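Local atomic coordinates of endo-arabinase (Bacteroides thetaiotaomicron, PDB entry 5C0P), a protein that probably hydrolyses glycosidic bonds in L-arabinan, as a metal-binding member of glycoside hydrolase family 43. Residues P29-D34 with Y40-N45; F208-D213 with I291-G296; I163-L168 with N242-W247. All blocks are in the same frame, centred on the assembly; numbering follows the deposited sequence.

How the contacts relate
The chain is built of antiparallel sheets and loops with almost no helix, as in the five-bladed beta-propeller of glycoside hydrolase family 43. Contact 1 comes first along the chain and is a hairpin within one blade, strands 30-34 and 39-45. Contacts 2 and 3 follow and interleave; both tie the sheet that begins with strand 205-211 to another part of the fold. Their centres lie about 17 Å apart, and they meet where Ile209 packs on Val243 and Trp247. Contact 1 touches contact 2 through Phe30 and Phe208, whereas contacts 1 and 3, centres about 24 Å apart, lie on opposite sides of the chain's centre. Contact 1 borders the magnesium site formed with Asp84 and His261.

Contact 1: residues P29-D34 with Y40-N45; sequences PFILVD and YYLHFN
Val33 and Tyr40 lie side by side and point the same way from neighbouring antiparallel strands, a non-hydrogen-bonded pair. Val33 CG2 comes to the edge of the Tyr40 ring, near its plane, 3.8 Å from Tyr40 CD1. Two residues earlier on the same strand as Val33, Ile31 CG2 reaches Tyr40 CD1 at 3.9 Å and meets the ring obliquely. The ring can lean back across strand 30-34 because Tyr40 CG stands beside its own backbone N (chi1 -59°). On the other face of the sheet, Leu32 CD2 packs against Tyr41 CD1, and Asp34 CB lies 3.7 Å from Tyr41 CE1; both the Asp34 carboxylate and the Tyr41 hydroxyl then hydrogen-bond to Thr37 in the connecting turn. At the open end of the hairpin, Leu42 CD1 touches Pro29 CB at 3.9 Å and also nears the side chain of Ile31.

Leu32 and Tyr41 form the hydrogen-bonded pair, with Leu32 N to Tyr41 O and Tyr41 N to Leu32 O both 2.9 Å long. Beyond it the strands diverge and water fills in: one molecule accepts from His43 N at 2.9 Å and also contacts Phe30 O, while a second accepts from Phe30 N at 2.8 Å and lies next to His43 O. Phe30 packs on Asp84, a magnesium ligand. Along the backbone the chemistry is thus divided: direct bonds join Leu32 to Tyr41, and two waters bridge the peptide groups where the strands part close to the metal, while apolar contacts run along both ends.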
loop_
_atom_site.group_PDB
_atom_site.type_symbol
_atom_site.label_atom_id
_atom_site.label_comp_id
_atom_site.label_asym_id
_atom_site.label_seq_id
_atom_site.Cartn_x
_atom_site.Cartn_y
_atom_site.Cartn_z
ATOM N N PRO A 29 3.731 4.332 5.352
ATOM C CA PRO A 29 4.758 4.961 4.508
ATOM C C PRO A 29 5.223 4.106 3.333
ATOM O O PRO A 29 5.783 3.015 3.494
ATOM C CB PRO A 29 5.916 5.181 5.483
ATOM C CG PRO A 29 5.786 4.054 6.457
ATOM C CD PRO A 29 4.295 3.843 6.626
ATOM N N PHE A 30 4.966 4.625 2.143
ATOM C CA PHE A 30 5.401 3.997 0.905
ATOM C C PHE A 30 6.585 4.797 0.374
ATOM O O PHE A 30 6.486 6.008 0.191
ATOM C CB PHE A 30 4.252 4.024 -0.104
ATOM C CG PHE A 30 4.548 3.301 -1.391
ATOM C CD1 PHE A 30 5.357 3.887 -2.362
ATOM C CD2 PHE A 30 4.014 2.047 -1.643
ATOM C CE1 PHE A 30 5.636 3.236 -3.552
ATOM C CE2 PHE A 30 4.282 1.386 -2.840
ATOM C CZ PHE A 30 5.097 1.980 -3.793
ATOM N N ILE A 31 7.701 4.121 0.118
ATOM C CA ILE A 31 8.899 4.792 -0.393
ATOM C C ILE A 31 9.022 4.589 -1.898
ATOM O O ILE A 31 9.153 3.452 -2.376
ATOM C CB ILE A 31 10.170 4.225 0.260
ATOM C CG1 ILE A 31 10.116 4.360 1.786
ATOM C CG2 ILE A 31 11.417 4.912 -0.332
ATOM C CD1 ILE A 31 9.951 5.805 2.266
ATOM N N LEU A 32 8.960 5.689 -2.645
ATOM C CA LEU A 32 9.244 5.662 -4.076
ATOM C C LEU A 32 10.744 5.850 -4.280
ATOM O O LEU A 32 11.297 6.883 -3.894
ATOM C CB LEU A 32 8.482 6.777 -4.790
ATOM C CG LEU A 32 8.873 7.032 -6.252
ATOM C CD1 LEU A 32 8.532 5.838 -7.156
ATOM C CD2 LEU A 32 8.185 8.287 -6.746
ATOM N N VAL A 33 11.405 4.847 -4.857
ATOM C CA VAL A 33 12.810 4.967 -5.252
ATOM C C VAL A 33 12.843 5.400 -6.707
ATOM O O VAL A 33 12.509 4.619 -7.602
ATOM C CB VAL A 33 13.553 3.628 -5.101
ATOM C CG1 VAL A 33 15.043 3.799 -5.410
ATOM C CG2 VAL A 33 13.368 3.076 -3.710
ATOM N N ASP A 34 13.222 6.652 -6.949
ATOM C CA ASP A 34 13.195 7.170 -8.308
ATOM C C ASP A 34 14.602 7.274 -8.868
ATOM O O ASP A 34 15.364 8.169 -8.492
ATOM C CB ASP A 34 12.540 8.544 -8.350
ATOM C CG ASP A 34 12.369 9.043 -9.753
ATOM O OD1 ASP A 34 11.835 8.274 -10.588
ATOM O OD2 ASP A 34 12.807 10.182 -10.034
ATOM N N TYR A 40 14.680 9.542 -3.176
ATOM C CA TYR A 40 13.581 8.811 -2.564
ATOM C C TYR A 40 12.457 9.801 -2.258
ATOM O O TYR A 40 12.712 10.938 -1.846
ATOM C CB TYR A 40 14.025 8.196 -1.244
ATOM C CG TYR A 40 15.183 7.229 -1.332
ATOM C CD1 TYR A 40 14.974 5.896 -1.640
ATOM C CD2 TYR A 40 16.485 7.649 -1.062
ATOM C CE1 TYR A 40 16.027 5.001 -1.697
ATOM C CE2 TYR A 40 17.548 6.761 -1.118
ATOM C CZ TYR A 40 17.306 5.438 -1.437
ATOM O OH TYR A 40 18.343 4.543 -1.492
ATOM N N TYR A 41 11.215 9.370 -2.462
ATOM C CA TYR A 41 10.061 10.228 -2.201
ATOM C C TYR A 41 9.089 9.528 -1.276
ATOM O O TYR A 41 8.765 8.358 -1.478
ATOM C CB TYR A 41 9.348 10.622 -3.498
ATOM C CG TYR A 41 10.223 11.400 -4.444
ATOM C CD1 TYR A 41 11.156 10.750 -5.254
ATOM C CD2 TYR A 41 10.133 12.783 -4.529
ATOM C CE1 TYR A 41 11.975 11.464 -6.110
ATOM C CE2 TYR A 41 10.944 13.507 -5.379
ATOM C CZ TYR A 41 11.863 12.844 -6.171
ATOM O OH TYR A 41 12.662 13.580 -7.011
ATOM N N LEU A 42 8.595 10.272 -0.294
ATOM C CA LEU A 42 7.593 9.769 0.638
ATOM C C LEU A 42 6.379 10.687 0.577
ATOM O O LEU A 42 6.393 11.806 1.117
ATOM C CB LEU A 42 8.178 9.716 2.050
ATOM C CG LEU A 42 7.310 9.279 3.235
ATOM C CD1 LEU A 42 6.525 8.022 2.912
ATOM C CD2 LEU A 42 8.189 9.044 4.463
ATOM N N HIS A 43 5.348 10.215 -0.124
ATOM C CA HIS A 43 4.069 10.905 -0.202
ATOM C C HIS A 43 3.199 10.396 0.936
ATOM O O HIS A 43 3.153 9.194 1.187
ATOM C CB HIS A 43 3.392 10.582 -1.531
ATOM C CG HIS A 43 4.131 11.095 -2.726
ATOM N ND1 HIS A 43 3.727 12.217 -3.414
ATOM C CD2 HIS A 43 5.222 10.627 -3.371
ATOM C CE1 HIS A 43 4.548 12.427 -4.428
ATOM N NE2 HIS A 43 5.470 11.472 -4.424
ATOM N N PHE A 44 2.495 11.296 1.616
ATOM C CA PHE A 44 1.704 10.875 2.767
ATOM C C PHE A 44 0.439 11.704 2.945
ATOM O O PHE A 44 0.349 12.836 2.459
ATOM C CB PHE A 44 2.560 10.857 4.050
ATOM C CG PHE A 44 3.126 12.207 4.441
ATOM C CD1 PHE A 44 4.313 12.670 3.888
ATOM C CD2 PHE A 44 2.483 12.990 5.394
ATOM C CE1 PHE A 44 4.833 13.905 4.260
ATOM C CE2 PHE A 44 2.997 14.224 5.775
ATOM C CZ PHE A 44 4.178 14.678 5.209
ATOM N N ASN A 45 -0.551 11.114 3.610
ATOM C CA ASN A 45 -1.770 11.819 3.971
ATOM C C ASN A 45 -1.455 12.914 4.992
ATOM O O ASN A 45 -0.998 12.624 6.103
ATOM C CB ASN A 45 -2.785 10.829 4.553
ATOM C CG ASN A 45 -4.094 11.491 4.953
ATOM O OD1 ASN A 45 -4.342 12.651 4.634
ATOM N ND2 ASN A 45 -4.940 10.746 5.660
HETATM O O HOH W 1 5.751 7.773 -1.721
HETATM O O HOH W 2 3.093 6.708 1.620
#

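Contact 2: residues F208-D213 with I291-G296; sequences FIYRLD and IYIKDG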
loop_
_atom_site.group_PDB
_atom_site.type_symbol
_atom_site.label_atom_id
_atom_site.label_comp_id
_atom_site.label_asym_id
_atom_site.label_seq_id
_atom_site.Cartn_x
_atom_site.Cartn_y
_atom_site.Cartn_z
ATOM N N PHE A 208 0.604 -6.090 -0.745
ATOM C CA PHE A 208 1.745 -5.730 -1.564
ATOM C C PHE A 208 2.490 -6.998 -1.941
ATOM O O PHE A 208 2.850 -7.782 -1.067
ATOM C CB PHE A 208 2.673 -4.786 -0.798
ATOM C CG PHE A 208 3.769 -4.210 -1.659
ATOM C CD1 PHE A 208 3.540 -3.080 -2.434
ATOM C CD2 PHE A 208 5.006 -4.819 -1.717
ATOM C CE1 PHE A 208 4.541 -2.557 -3.244
ATOM C CE2 PHE A 208 6.013 -4.313 -2.528
ATOM C CZ PHE A 208 5.786 -3.177 -3.284
ATOM N N ILE A 209 2.741 -7.196 -3.234
ATOM C CA ILE A 209 3.442 -8.391 -3.687
ATOM C C ILE A 209 4.888 -8.080 -4.062
ATOM O O ILE A 209 5.169 -7.074 -4.720
ATOM C CB ILE A 209 2.721 -9.055 -4.894
ATOM C CG1 ILE A 209 1.378 -9.650 -4.457
ATOM C CG2 ILE A 209 3.591 -10.136 -5.521
ATOM C CD1 ILE A 209 0.495 -10.154 -5.623
ATOM N N TYR A 210 5.793 -8.956 -3.631
ATOM C CA TYR A 210 7.184 -8.931 -4.076
ATOM C C TYR A 210 7.503 -10.259 -4.759
ATOM O O TYR A 210 7.254 -11.327 -4.197
ATOM C CB TYR A 210 8.110 -8.728 -2.880
ATOM C CG TYR A 210 9.571 -8.639 -3.253
ATOM C CD1 TYR A 210 10.098 -7.468 -3.781
ATOM C CD2 TYR A 210 10.422 -9.713 -3.062
ATOM C CE1 TYR A 210 11.437 -7.372 -4.127
ATOM C CE2 TYR A 210 11.763 -9.631 -3.406
ATOM C CZ TYR A 210 12.262 -8.458 -3.936
ATOM O OH TYR A 210 13.598 -8.381 -4.276
ATOM N N ARG A 211 8.059 -10.196 -5.966
ATOM C CA ARG A 211 8.376 -11.397 -6.726
ATOM C C ARG A 211 9.828 -11.794 -6.504
ATOM O O ARG A 211 10.733 -10.973 -6.672
ATOM C CB ARG A 211 8.133 -11.174 -8.224
ATOM C CG ARG A 211 8.407 -12.406 -9.070
ATOM C CD ARG A 211 8.121 -12.174 -10.544
ATOM N NE ARG A 211 9.031 -11.212 -11.163
ATOM C CZ ARG A 211 8.707 -9.963 -11.485
ATOM N NH1 ARG A 211 7.487 -9.502 -11.232
ATOM N NH2 ARG A 211 9.610 -9.171 -12.050
ATOM N N LEU A 212 10.045 -13.051 -6.129
ATOM C CA LEU A 212 11.390 -13.572 -5.937
ATOM C C LEU A 212 12.029 -13.939 -7.269
ATOM O O LEU A 212 11.337 -14.069 -8.284
ATOM C CB LEU A 212 11.337 -14.814 -5.047
ATOM C CG LEU A 212 10.650 -14.591 -3.708
ATOM C CD1 LEU A 212 10.649 -15.881 -2.891
ATOM C CD2 LEU A 212 11.352 -13.481 -2.940
ATOM N N ASP A 213 13.348 -14.134 -7.259
ATOM C CA ASP A 213 14.074 -14.411 -8.495
ATOM C C ASP A 213 13.614 -15.691 -9.184
ATOM O O ASP A 213 13.723 -15.813 -10.400
ATOM C CB ASP A 213 15.588 -14.463 -8.249
ATOM C CG ASP A 213 16.184 -13.101 -7.942
ATOM O OD1 ASP A 213 15.467 -12.076 -8.029
ATOM O OD2 ASP A 213 17.389 -13.059 -7.620
ATOM N N ILE A 291 15.673 -5.865 5.082
ATOM C CA ILE A 291 14.926 -7.098 5.247
ATOM C C ILE A 291 15.549 -8.173 4.373
ATOM O O ILE A 291 16.148 -7.876 3.339
ATOM C CB ILE A 291 13.438 -6.890 4.918
ATOM C CG1 ILE A 291 12.605 -8.103 5.342
ATOM C CG2 ILE A 291 13.246 -6.610 3.443
ATOM C CD1 ILE A 291 11.108 -7.865 5.239
ATOM N N TYR A 292 15.436 -9.423 4.807
ATOM C CA TYR A 292 16.132 -10.510 4.151
ATOM C C TYR A 292 15.184 -11.646 3.821
ATOM O O TYR A 292 14.188 -11.863 4.511
ATOM C CB TYR A 292 17.252 -11.021 5.056
ATOM C CG TYR A 292 18.258 -9.947 5.414
ATOM C CD1 TYR A 292 19.397 -9.761 4.647
ATOM C CD2 TYR A 292 18.062 -9.116 6.515
ATOM C CE1 TYR A 292 20.316 -8.784 4.962
ATOM C CE2 TYR A 292 18.984 -8.136 6.842
ATOM C CZ TYR A 292 20.105 -7.974 6.056
ATOM O OH TYR A 292 21.035 -6.999 6.358
ATOM N N ILE A 293 15.511 -12.370 2.759
ATOM C CA ILE A 293 14.750 -13.537 2.361
ATOM C C ILE A 293 15.522 -14.782 2.778
ATOM O O ILE A 293 16.719 -14.917 2.498
ATOM C CB ILE A 293 14.515 -13.533 0.848
ATOM C CG1 ILE A 293 13.630 -12.341 0.473
ATOM C CG2 ILE A 293 13.874 -14.830 0.394
ATOM C CD1 ILE A 293 13.878 -11.820 -0.913
ATOM N N LYS A 294 14.850 -15.686 3.483
ATOM C CA LYS A 294 15.478 -16.930 3.902
ATOM C C LYS A 294 14.477 -18.044 3.677
ATOM O O LYS A 294 13.330 -17.941 4.119
ATOM C CB LYS A 294 15.878 -16.870 5.378
ATOM C CG LYS A 294 16.785 -18.008 5.829
ATOM N N ASP A 295 14.896 -19.083 2.963
ATOM C CA ASP A 295 14.021 -20.211 2.652
ATOM C C ASP A 295 12.716 -19.760 1.995
ATOM O O ASP A 295 11.635 -20.272 2.288
ATOM C CB ASP A 295 13.748 -21.051 3.908
ATOM C CG ASP A 295 15.014 -21.650 4.498
ATOM O OD1 ASP A 295 15.884 -22.110 3.723
ATOM O OD2 ASP A 295 15.146 -21.657 5.740
ATOM N N GLY A 296 12.826 -18.769 1.120
ATOM C CA GLY A 296 11.718 -18.368 0.278
ATOM C C GLY A 296 10.693 -17.465 0.925
ATOM O O GLY A 296 9.607 -17.270 0.378
#
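Tyr210, near the end of strand 205-211, is the first residue of its segment to meet Ile293. Its side chain leaves the main chain toward the loop 291-296, and with CG anti to the backbone N (chi1 -178°) the extended torsion carries Tyr210 CE2 to 3.9 Å from Ile293 CD1. The methyl group approaches the ring obliquely, and the two side chains cross at their outer parts. Past Arg211 the chain leaves the strand, and Leu212 supplies most of the burial on its side. The side chains of Leu212 and Ile293 slide past each other in opposite directions, bringing Leu212 CD2 to 3.6 Å from Ile293 CD1. That single methyl of Ile293 therefore touches both Tyr210 and Leu212. The other branch of Leu212 serves a different partner: its CD1 packs on the backbone of Gly296, 3.7 Å from Gly296 O. Asp295 and Gly296 both have positive phi where the loop turns. The interface is small and only partly buried, and side chain meets side chain through carbon atoms alone.

Strands 260-266 and 272-278 fill out the surroundings. Tyr210 packs on Val264 and Lys266 of the former, and on Leu272 of the latter, which Ile293 also touches. Leu212 rests on Ile218 of the adjoining strand 217-224. The loop following strand 285-290 thus packs beside the C-terminal end of strand 205-211, an outermost strand of its sheet.

Contact 3: residues I163-L168 with N242-W247; sequences IYAQRL and NVLGPW
Ala165, in strand 162-168, faces Leu244 with the CA atoms 6.9 Å apart, Leu244 being part of a type I beta turn from Asn242 to Gly245 that is closed by Gly245 N to Asn242 O. The single methyl of Ala165 makes the whole contact from its side: Ala165 CB meets Val243 CG1 at 3.7 Å, and Leu244 CD2 comes up more loosely at 4.2 Å. The Val243 side chain leaves toward the strand, and with CG1 anti to the backbone N (chi1 174°) that branch is set against Ala165 CB. In the propeller this is a junction between sheets: strand 162-168 belongs to one, and the turn links strands 231-238 and 248-249 of another. Two side-chain bonds brace the turn region. Asn242 OD1 accepts from Leu244 N at 2.9 Å, an Asx turn, fairly straight at hydrogen (163°) though with the donor above the carbonyl plane. Beyond the cis peptide bond before Pro246, the chain brings the Trp247 indole back beside the turn, and Trp247 NE1 donates to Val243 O at 2.9 Å. Val243 O lies in the indole plane, but the bond is bent (142°) and the donor stands off the carbonyl plane. Leu217 packs against both Val243 and Trp247.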
loop_
_atom_site.group_PDB
_atom_site.type_symbol
_atom_site.label_atom_id
_atom_site.label_comp_id
_atom_site.label_asym_id
_atom_site.label_seq_id
_atom_site.Cartn_x
_atom_site.Cartn_y
_atom_site.Cartn_z
ATOM N N ILE A 163 -9.082 -9.773 0.400
ATOM C CA ILE A 163 -8.087 -9.190 -0.492
ATOM C C ILE A 163 -8.298 -9.749 -1.902
ATOM O O ILE A 163 -8.495 -10.963 -2.077
ATOM C CB ILE A 163 -6.647 -9.450 0.016
ATOM C CG1 ILE A 163 -6.391 -8.574 1.242
ATOM C CG2 ILE A 163 -5.622 -9.147 -1.076
ATOM C CD1 ILE A 163 -5.054 -8.812 1.936
ATOM N N TYR A 164 -8.283 -8.847 -2.888
ATOM C CA TYR A 164 -8.557 -9.173 -4.296
ATOM C C TYR A 164 -7.401 -8.806 -5.207
ATOM O O TYR A 164 -6.652 -7.879 -4.914
ATOM C CB TYR A 164 -9.782 -8.415 -4.814
ATOM C CG TYR A 164 -11.079 -8.927 -4.263
ATOM C CD1 TYR A 164 -11.548 -8.494 -3.034
ATOM C CD2 TYR A 164 -11.843 -9.842 -4.978
ATOM C CE1 TYR A 164 -12.733 -8.983 -2.518
ATOM C CE2 TYR A 164 -13.030 -10.338 -4.467
ATOM C CZ TYR A 164 -13.473 -9.896 -3.240
ATOM O OH TYR A 164 -14.660 -10.383 -2.730
ATOM N N ALA A 165 -7.287 -9.522 -6.324
ATOM C CA ALA A 165 -6.412 -9.111 -7.418
ATOM C C ALA A 165 -7.221 -8.949 -8.703
ATOM O O ALA A 165 -8.234 -9.628 -8.906
ATOM C CB ALA A 165 -5.299 -10.118 -7.630
ATOM N N GLN A 166 -6.756 -8.068 -9.586
ATOM C CA GLN A 166 -7.437 -7.850 -10.852
ATOM C C GLN A 166 -6.443 -7.255 -11.840
ATOM O O GLN A 166 -5.702 -6.349 -11.471
ATOM C CB GLN A 166 -8.596 -6.871 -10.638
ATOM C CG GLN A 166 -9.585 -6.797 -11.787
ATOM C CD GLN A 166 -10.786 -5.951 -11.451
ATOM O OE1 GLN A 166 -10.804 -5.241 -10.439
ATOM N NE2 GLN A 166 -11.797 -6.006 -12.306
ATOM N N ARG A 167 -6.426 -7.731 -13.084
ATOM C CA ARG A 167 -5.536 -7.105 -14.071
ATOM C C ARG A 167 -5.972 -5.677 -14.373
ATOM O O ARG A 167 -7.173 -5.365 -14.394
ATOM C CB ARG A 167 -5.464 -7.903 -15.376
ATOM C CG ARG A 167 -4.627 -9.184 -15.292
ATOM C CD ARG A 167 -4.331 -9.712 -16.699
ATOM N NE ARG A 167 -3.517 -10.932 -16.693
ATOM C CZ ARG A 167 -2.197 -10.943 -16.506
ATOM N NH1 ARG A 167 -1.552 -9.795 -16.304
ATOM N NH2 ARG A 167 -1.528 -12.094 -16.507
ATOM N N LEU A 168 -4.990 -4.811 -14.599
ATOM C CA LEU A 168 -5.244 -3.463 -15.081
ATOM C C LEU A 168 -4.921 -3.381 -16.569
ATOM O O LEU A 168 -4.041 -4.093 -17.070
ATOM C CB LEU A 168 -4.372 -2.460 -14.329
ATOM C CG LEU A 168 -4.751 -2.188 -12.879
ATOM C CD1 LEU A 168 -3.609 -1.506 -12.133
ATOM C CD2 LEU A 168 -5.986 -1.317 -12.844
ATOM N N ASN A 242 1.672 -17.620 -9.420
ATOM C CA ASN A 242 0.415 -17.060 -9.897
ATOM C C ASN A 242 -0.071 -15.982 -8.929
ATOM O O ASN A 242 -0.166 -16.222 -7.730
ATOM C CB ASN A 242 -0.610 -18.198 -9.983
ATOM C CG ASN A 242 -1.857 -17.837 -10.778
ATOM O OD1 ASN A 242 -2.208 -16.670 -10.927
ATOM N ND2 ASN A 242 -2.565 -18.862 -11.261
ATOM N N VAL A 243 -0.397 -14.795 -9.439
ATOM C CA VAL A 243 -0.945 -13.745 -8.582
ATOM C C VAL A 243 -2.222 -14.218 -7.885
ATOM O O VAL A 243 -2.530 -13.789 -6.768
ATOM C CB VAL A 243 -1.216 -12.460 -9.395
ATOM C CG1 VAL A 243 -1.928 -11.414 -8.552
ATOM C CG2 VAL A 243 0.095 -11.878 -9.907
ATOM N N LEU A 244 -2.950 -15.121 -8.537
ATOM C CA LEU A 244 -4.220 -15.594 -7.994
ATOM C C LEU A 244 -4.065 -16.657 -6.904
ATOM O O LEU A 244 -5.041 -17.012 -6.233
ATOM C CB LEU A 244 -5.121 -16.107 -9.122
ATOM C CG LEU A 244 -5.371 -15.110 -10.247
ATOM C CD1 LEU A 244 -6.391 -15.674 -11.244
ATOM C CD2 LEU A 244 -5.849 -13.775 -9.678
ATOM N N GLY A 245 -2.849 -17.158 -6.720
ATOM C CA GLY A 245 -2.583 -18.126 -5.666
ATOM C C GLY A 245 -2.315 -19.534 -6.180
ATOM O O GLY A 245 -1.891 -19.709 -7.324
ATOM N N PRO A 246 -2.541 -20.558 -5.338
ATOM C CA PRO A 246 -3.033 -20.411 -3.960
ATOM C C PRO A 246 -2.015 -19.750 -3.034
ATOM O O PRO A 246 -0.799 -19.962 -3.130
ATOM C CB PRO A 246 -3.287 -21.855 -3.527
ATOM C CG PRO A 246 -2.334 -22.668 -4.348
ATOM C CD PRO A 246 -2.278 -21.965 -5.686
ATOM N N TRP A 247 -2.536 -18.905 -2.154
ATOM C CA TRP A 247 -1.714 -18.214 -1.181
ATOM C C TRP A 247 -1.668 -19.005 0.127
ATOM O O TRP A 247 -2.703 -19.383 0.680
ATOM C CB TRP A 247 -2.279 -16.814 -0.961
ATOM C CG TRP A 247 -2.090 -15.939 -2.155
ATOM C CD1 TRP A 247 -3.002 -15.675 -3.143
ATOM C CD2 TRP A 247 -0.902 -15.231 -2.503
ATOM N NE1 TRP A 247 -2.444 -14.840 -4.084
ATOM C CE2 TRP A 247 -1.155 -14.549 -3.709
ATOM C CE3 TRP A 247 0.358 -15.107 -1.910
ATOM C CZ2 TRP A 247 -0.198 -13.740 -4.326
ATOM C CZ3 TRP A 247 1.312 -14.309 -2.528
ATOM C CH2 TRP A 247 1.028 -13.635 -3.720
#